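Local coordinates for protein hepatocyte growth factor-regulated tyrosine kinase substrate (Drosophila melanogaster, PDB 1DVP) that acts in endosome membrane invagination and multivesicular body formation, promotes degradation of active tyrosine kinase receptors, probably by sorting them, and binds ubiquitin and phosphatidylinositol, at residues A[5-10]-A[28-32]; A[21-26]-A[64-68]. All coordinates share one frame; numbering follows the deposited sequence.

Contact 1: A[5-10]-A[28-32]; sequences SFCKNL and LICDE
E32 reaches from helix 23-34 across to the first two turns of helix 5-14, where its carboxylate is held by S5 and N9. The CB and CG of E32 only carry the group over: CG stands anti to the carbonyl carbon (chi1 -59°) and the chain runs on extended, so that CD arrives 3.8 Å from F6 CA. There the two oxygens part company. OE1 takes the amide N-H of N9 at 2.8 Å from ND2; the acceptor lies nearly in the amide plane, yet the donor comes from above the carboxylate plane. OE2 receives the hydroxyl of S5, with OG 2.9 Å away and almost in line with the C-O bond. This bridge joins the first two helices of the VHS domain, a right-handed superhelix of eight helices, and here their segments run nearly antiparallel at 153° with axes 9.8 Å apart. With only a methyl group here, as in an alanine, the N9 amide and the S5 hydroxyl would probably lose their shared carboxylate, and the amide would be freer to turn. Beside this polar cluster I29 fills the inner side: its CG2 meets the edge of the F6 ring in plane, 3.7 Å from CE1, while CD1 lies against the backbone of L10, 3.8 Å from its CA. The F6 ring continues inward onto A43 and A46 of helix 40-51. At the outer side, L28 CD1 touches N9 OD1.

Contact 2: A[21-26]-A[64-68]; sequences PDWPSI and LVLES
L64 sends its two methyls from helix 56-72 in among P21, W23 and I26. CD2 presses on the proline ring, 3.4 Å from P21 CB, which is tighter than an ordinary carbon contact. The other branch, CD1, approaches the six-membered end of the indole obliquely, 3.9 Å from W23 CH2. I26 lies across L64 at about a right angle and brings its CD1 to 4.0 Å from L64 CD2. Its branches divide the work: CG1, anti to the carbonyl carbon (chi1 -70°), leads to V65 CG2 and carries CD1 to L64, whereas CG2 rests on S68, 3.5 Å from OG. One face of the W23 ring is lined near its rim by P21 CB and I26 CD1, so proline and isoleucine pack on the indole as well as on the leucine.

Behind them lies the start of helix 23-34, where D22 is the N-cap: its OD1 accepts from S25 N at 3.2 Å, and its OD2 takes the S25 hydroxyl at 2.7 Å from OG, both donors coming from above the carboxylate plane. Further out, R18 bonds to the carbonyl of P21, and W23 also touches P199, K200 and E204 of the FYVE part of the chain. I26 packs on A13 and V65 on L10, both of helix 5-14. The whole is an N-capped helix start packed through apolar side chains on helix 56-72, within the all-helical superhelix of the VHS domain.

Overall arrangement
Contacts 1 and 2 both draw on helix 23-34: contact 2 uses its start and the turn before it, contact 1 its later turns. Their centres are about 10 Å apart and they touch, for example where L10 and I29 of contact 1 meet V65 of contact 2, and where C30 meets S68. Along the chain the segments alternate, 5-10, 21-26, 28-32 and 64-68, and helix 23-34 packs against both helix 5-14 and helix 56-72 along its length. All four segments belong to the VHS domain, away from both zinc sites of the FYVE finger. Each contact nevertheless has a FYVE neighbour: W23 meets that part of its own chain, while D31 bonds to T174 and F173 of the second subunit.

Contact 1: A[5-10]-A[28-32]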
ATOM      1  N   SER A   5      22.709  -1.645  25.352  1.00 45.40           N
ATOM      2  CA  SER A   5      22.287  -1.103  24.074  1.00 43.94           C
ATOM      3  C   SER A   5      21.229  -0.021  24.326  1.00 42.99           C
ATOM      4  O   SER A   5      21.257   1.030  23.710  1.00 42.88           O
ATOM      5  CB  SER A   5      21.719  -2.243  23.203  1.00 44.01           C
ATOM      6  OG  SER A   5      21.130  -1.749  22.023  1.00 43.36           O
ATOM      7  N   PHE A   6      20.301  -0.293  25.233  1.00 41.82           N
ATOM      8  CA  PHE A   6      19.281   0.673  25.588  1.00 40.77           C
ATOM      9  C   PHE A   6      19.892   2.051  25.954  1.00 40.19           C
ATOM     10  O   PHE A   6      19.475   3.075  25.418  1.00 39.88           O
ATOM     11  CB  PHE A   6      18.443   0.158  26.759  1.00 40.46           C
ATOM     12  CG  PHE A   6      17.605   1.216  27.417  1.00 40.28           C
ATOM     13  CD1 PHE A   6      16.481   1.734  26.785  1.00 40.16           C
ATOM     14  CD2 PHE A   6      17.967   1.734  28.668  1.00 40.35           C
ATOM     15  CE1 PHE A   6      15.739   2.750  27.377  1.00 40.04           C
ATOM     16  CE2 PHE A   6      17.224   2.757  29.271  1.00 40.34           C
ATOM     17  CZ  PHE A   6      16.113   3.267  28.626  1.00 40.10           C
ATOM     18  N   CYS A   7      20.874   2.064  26.864  1.00 39.44           N
ATOM     19  CA  CYS A   7      21.479   3.315  27.271  1.00 38.87           C
ATOM     20  C   CYS A   7      22.136   4.054  26.102  1.00 37.95           C
ATOM     21  O   CYS A   7      22.059   5.273  26.019  1.00 37.75           O
ATOM     22  CB  CYS A   7      22.449   3.091  28.445  1.00 39.38           C
ATOM     23  SG  CYS A   7      21.540   3.005  30.049  1.00 41.51           S
ATOM     24  N   LYS A   8      22.737   3.332  25.176  1.00 36.67           N
ATOM     25  CA  LYS A   8      23.346   4.010  24.043  1.00 35.63           C
ATOM     26  C   LYS A   8      22.246   4.626  23.159  1.00 34.80           C
ATOM     27  O   LYS A   8      22.422   5.695  22.578  1.00 34.59           O
ATOM     28  CB  LYS A   8      24.203   3.035  23.217  1.00 35.97           C
ATOM     29  CG  LYS A   8      24.660   3.595  21.851  1.00 36.44           C
ATOM     30  CD  LYS A   8      26.166   3.950  21.830  1.00 36.89           C
ATOM     31  CE  LYS A   8      26.538   4.816  20.627  1.00 36.96           C
ATOM     32  NZ  LYS A   8      25.971   4.260  19.363  1.00 37.03           N
ATOM     33  N   ASN A   9      21.116   3.937  23.041  1.00 33.59           N
ATOM     34  CA  ASN A   9      20.035   4.466  22.230  1.00 32.49           C
ATOM     35  C   ASN A   9      19.423   5.694  22.925  1.00 31.73           C
ATOM     36  O   ASN A   9      19.064   6.646  22.271  1.00 31.25           O
ATOM     37  CB  ASN A   9      18.963   3.381  21.953  1.00 32.29           C
ATOM     38  CG  ASN A   9      19.477   2.231  21.068  1.00 32.33           C
ATOM     39  OD1 ASN A   9      20.205   2.434  20.098  1.00 32.25           O
ATOM     40  ND2 ASN A   9      19.072   1.006  21.408  1.00 32.53           N
ATOM     41  N   LEU A  10      19.313   5.675  24.251  1.00 31.07           N
ATOM     42  CA  LEU A  10      18.741   6.823  24.957  1.00 30.78           C
ATOM     43  C   LEU A  10      19.702   8.037  24.845  1.00 30.72           C
ATOM     44  O   LEU A  10      19.265   9.174  24.617  1.00 30.34           O
ATOM     45  CB  LEU A  10      18.459   6.474  26.423  1.00 30.23           C
ATOM     46  CG  LEU A  10      17.706   7.480  27.301  1.00 30.23           C
ATOM     47  CD1 LEU A  10      16.230   7.714  26.788  1.00 30.23           C
ATOM     48  CD2 LEU A  10      17.690   6.951  28.730  1.00 29.72           C
ATOM     49  N   LEU A  28      13.869   1.918  18.406  1.00 22.15           N
ATOM     50  CA  LEU A  28      14.710   0.834  18.972  1.00 22.52           C
ATOM     51  C   LEU A  28      14.418   0.705  20.498  1.00 22.10           C
ATOM     52  O   LEU A  28      14.316  -0.414  21.030  1.00 22.56           O
ATOM     53  CB  LEU A  28      16.204   1.145  18.746  1.00 23.15           C
ATOM     54  CG  LEU A  28      16.849   0.747  17.415  1.00 23.69           C
ATOM     55  CD1 LEU A  28      18.312   1.234  17.358  1.00 24.32           C
ATOM     56  CD2 LEU A  28      16.836  -0.855  17.290  1.00 24.17           C
ATOM     57  N   ILE A  29      14.298   1.833  21.197  1.00 21.79           N
ATOM     58  CA  ILE A  29      13.988   1.827  22.625  1.00 21.81           C
ATOM     59  C   ILE A  29      12.640   1.119  22.848  1.00 21.94           C
ATOM     60  O   ILE A  29      12.556   0.214  23.658  1.00 21.93           O
ATOM     61  CB  ILE A  29      13.992   3.282  23.230  1.00 21.76           C
ATOM     62  CG1 ILE A  29      15.439   3.759  23.374  1.00 21.44           C
ATOM     63  CG2 ILE A  29      13.288   3.311  24.646  1.00 21.71           C
ATOM     64  CD1 ILE A  29      15.591   5.176  23.762  1.00 22.03           C
ATOM     65  N   CYS A  30      11.609   1.485  22.078  1.00 22.14           N
ATOM     66  CA  CYS A  30      10.303   0.832  22.229  1.00 22.57           C
ATOM     67  C   CYS A  30      10.397  -0.678  22.037  1.00 23.01           C
ATOM     68  O   CYS A  30       9.849  -1.425  22.825  1.00 22.85           O
ATOM     69  CB  CYS A  30       9.306   1.435  21.243  1.00 22.56           C
ATOM     70  SG  CYS A  30       9.006   3.162  21.622  1.00 22.51           S
ATOM     71  N   ASP A  31      11.077  -1.135  20.989  1.00 23.67           N
ATOM     72  CA  ASP A  31      11.260  -2.578  20.773  1.00 24.48           C
ATOM     73  C   ASP A  31      12.014  -3.248  21.948  1.00 25.28           C
ATOM     74  O   ASP A  31      11.630  -4.337  22.414  1.00 24.85           O
ATOM     75  CB  ASP A  31      12.031  -2.823  19.464  1.00 24.16           C
ATOM     76  CG  ASP A  31      11.137  -2.658  18.218  1.00 24.20           C
ATOM     77  OD1 ASP A  31       9.896  -2.797  18.359  1.00 23.51           O
ATOM     78  OD2 ASP A  31      11.685  -2.413  17.129  1.00 23.02           O
ATOM     79  N   GLU A  32      13.102  -2.609  22.421  1.00 26.55           N
ATOM     80  CA  GLU A  32      13.875  -3.195  23.535  1.00 27.44           C
ATOM     81  C   GLU A  32      12.983  -3.412  24.755  1.00 28.05           C
ATOM     82  O   GLU A  32      13.133  -4.413  25.436  1.00 28.26           O
ATOM     83  CB  GLU A  32      15.103  -2.332  23.914  1.00 28.06           C
ATOM     84  CG  GLU A  32      16.060  -2.136  22.734  1.00 28.67           C
ATOM     85  CD  GLU A  32      17.263  -1.195  22.961  1.00 28.96           C
ATOM     86  OE1 GLU A  32      17.101   0.039  23.168  1.00 28.73           O
ATOM     87  OE2 GLU A  32      18.396  -1.716  22.884  1.00 29.43           O
TER

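Contact 2: A[21-26]-A[64-68]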
ATOM      1  N   PRO A  21      14.029  15.003  16.176  1.00 30.53           N
ATOM      2  CA  PRO A  21      14.083  13.715  16.874  1.00 29.62           C
ATOM      3  C   PRO A  21      14.823  12.622  16.090  1.00 28.69           C
ATOM      4  O   PRO A  21      14.818  12.588  14.877  1.00 28.11           O
ATOM      5  CB  PRO A  21      12.608  13.356  17.101  1.00 29.71           C
ATOM      6  CG  PRO A  21      11.840  14.656  16.888  1.00 30.07           C
ATOM      7  CD  PRO A  21      12.644  15.358  15.810  1.00 30.52           C
ATOM      8  N   ASP A  22      15.460  11.749  16.836  1.00 27.89           N
ATOM      9  CA  ASP A  22      16.152  10.610  16.312  1.00 26.98           C
ATOM     10  C   ASP A  22      15.148   9.432  16.453  1.00 26.56           C
ATOM     11  O   ASP A  22      15.206   8.620  17.392  1.00 26.22           O
ATOM     12  CB  ASP A  22      17.418  10.399  17.151  1.00 27.25           C
ATOM     13  CG  ASP A  22      18.165   9.158  16.749  1.00 27.56           C
ATOM     14  OD1 ASP A  22      17.660   8.439  15.845  1.00 27.83           O
ATOM     15  OD2 ASP A  22      19.235   8.881  17.345  1.00 27.85           O
ATOM     16  N   TRP A  23      14.199   9.383  15.529  1.00 25.66           N
ATOM     17  CA  TRP A  23      13.162   8.350  15.525  1.00 25.05           C
ATOM     18  C   TRP A  23      13.707   6.918  15.492  1.00 24.46           C
ATOM     19  O   TRP A  23      13.199   6.042  16.183  1.00 24.23           O
ATOM     20  CB  TRP A  23      12.189   8.609  14.380  1.00 25.23           C
ATOM     21  CG  TRP A  23      11.343   9.777  14.747  1.00 26.07           C
ATOM     22  CD1 TRP A  23      11.413  11.081  14.258  1.00 26.13           C
ATOM     23  CD2 TRP A  23      10.399   9.807  15.808  1.00 26.13           C
ATOM     24  NE1 TRP A  23      10.572  11.903  14.978  1.00 25.92           N
ATOM     25  CE2 TRP A  23       9.933  11.149  15.928  1.00 25.96           C
ATOM     26  CE3 TRP A  23       9.891   8.827  16.679  1.00 26.25           C
ATOM     27  CZ2 TRP A  23       8.994  11.525  16.881  1.00 26.28           C
ATOM     28  CZ3 TRP A  23       8.937   9.218  17.641  1.00 26.33           C
ATOM     29  CH2 TRP A  23       8.514  10.553  17.723  1.00 26.37           C
ATOM     30  N   PRO A  24      14.734   6.665  14.691  1.00 23.59           N
ATOM     31  CA  PRO A  24      15.294   5.307  14.651  1.00 23.40           C
ATOM     32  C   PRO A  24      15.705   4.806  16.050  1.00 23.16           C
ATOM     33  O   PRO A  24      15.406   3.668  16.399  1.00 23.37           O
ATOM     34  CB  PRO A  24      16.498   5.451  13.699  1.00 23.57           C
ATOM     35  CG  PRO A  24      15.987   6.500  12.709  1.00 23.39           C
ATOM     36  CD  PRO A  24      15.347   7.529  13.665  1.00 23.37           C
ATOM     37  N   SER A  25      16.353   5.639  16.851  1.00 23.16           N
ATOM     38  CA  SER A  25      16.773   5.233  18.217  1.00 22.56           C
ATOM     39  C   SER A  25      15.553   5.128  19.134  1.00 22.31           C
ATOM     40  O   SER A  25      15.486   4.288  20.031  1.00 22.07           O
ATOM     41  CB  SER A  25      17.758   6.250  18.856  1.00 22.71           C
ATOM     42  OG  SER A  25      18.989   6.342  18.131  1.00 23.28           O
ATOM     43  N   ILE A  26      14.580   6.000  18.925  1.00 22.14           N
ATOM     44  CA  ILE A  26      13.399   5.951  19.763  1.00 21.65           C
ATOM     45  C   ILE A  26      12.577   4.649  19.523  1.00 21.63           C
ATOM     46  O   ILE A  26      12.057   4.031  20.479  1.00 21.37           O
ATOM     47  CB  ILE A  26      12.524   7.212  19.539  1.00 21.98           C
ATOM     48  CG1 ILE A  26      13.254   8.449  20.124  1.00 21.68           C
ATOM     49  CG2 ILE A  26      11.183   7.022  20.207  1.00 21.45           C
ATOM     50  CD1 ILE A  26      12.608   9.847  19.747  1.00 22.47           C
ATOM     51  N   LEU A  64       9.937  13.320  24.857  1.00 27.21           N
ATOM     52  CA  LEU A  64       9.473  12.712  23.619  1.00 27.09           C
ATOM     53  C   LEU A  64       9.687  11.184  23.741  1.00 26.91           C
ATOM     54  O   LEU A  64       8.821  10.393  23.354  1.00 27.04           O
ATOM     55  CB  LEU A  64      10.280  13.272  22.438  1.00 27.24           C
ATOM     56  CG  LEU A  64       9.902  12.691  21.075  1.00 27.46           C
ATOM     57  CD1 LEU A  64       8.396  12.881  20.791  1.00 27.56           C
ATOM     58  CD2 LEU A  64      10.737  13.342  19.999  1.00 27.36           C
ATOM     59  N   VAL A  65      10.832  10.763  24.284  1.00 26.36           N
ATOM     60  CA  VAL A  65      11.082   9.337  24.451  1.00 25.76           C
ATOM     61  C   VAL A  65       9.972   8.766  25.342  1.00 25.98           C
ATOM     62  O   VAL A  65       9.405   7.709  25.070  1.00 25.62           O
ATOM     63  CB  VAL A  65      12.498   9.076  25.085  1.00 25.82           C
ATOM     64  CG1 VAL A  65      12.672   7.584  25.479  1.00 25.29           C
ATOM     65  CG2 VAL A  65      13.572   9.492  24.088  1.00 25.64           C
ATOM     66  N   LEU A  66       9.662   9.488  26.409  1.00 25.84           N
ATOM     67  CA  LEU A  66       8.620   9.073  27.341  1.00 26.20           C
ATOM     68  C   LEU A  66       7.248   8.959  26.669  1.00 26.13           C
ATOM     69  O   LEU A  66       6.531   8.000  26.877  1.00 26.73           O
ATOM     70  CB  LEU A  66       8.550  10.085  28.493  1.00 26.15           C
ATOM     71  CG  LEU A  66       8.209   9.559  29.904  1.00 26.76           C
ATOM     72  CD1 LEU A  66       7.662  10.760  30.704  1.00 26.14           C
ATOM     73  CD2 LEU A  66       7.207   8.381  29.892  1.00 26.26           C
ATOM     74  N   GLU A  67       6.881   9.937  25.859  1.00 26.00           N
ATOM     75  CA  GLU A  67       5.607   9.907  25.157  1.00 25.84           C
ATOM     76  C   GLU A  67       5.504   8.633  24.300  1.00 25.63           C
ATOM     77  O   GLU A  67       4.456   7.983  24.235  1.00 24.74           O
ATOM     78  CB  GLU A  67       5.493  11.142  24.282  1.00 26.52           C
ATOM     79  CG  GLU A  67       4.249  11.219  23.368  1.00 27.72           C
ATOM     80  CD  GLU A  67       4.311  12.478  22.492  1.00 28.42           C
ATOM     81  OE1 GLU A  67       5.267  13.278  22.707  1.00 28.87           O
ATOM     82  OE2 GLU A  67       3.446  12.675  21.607  1.00 28.94           O
ATOM     83  N   SER A  68       6.620   8.294  23.656  1.00 25.02           N
ATOM     84  CA  SER A  68       6.699   7.136  22.779  1.00 24.96           C
ATOM     85  C   SER A  68       6.575   5.793  23.452  1.00 24.90           C
ATOM     86  O   SER A  68       5.911   4.916  22.907  1.00 24.71           O
ATOM     87  CB  SER A  68       8.005   7.161  21.970  1.00 25.11           C
ATOM     88  OG  SER A  68       8.041   8.309  21.176  1.00 25.32           O
TER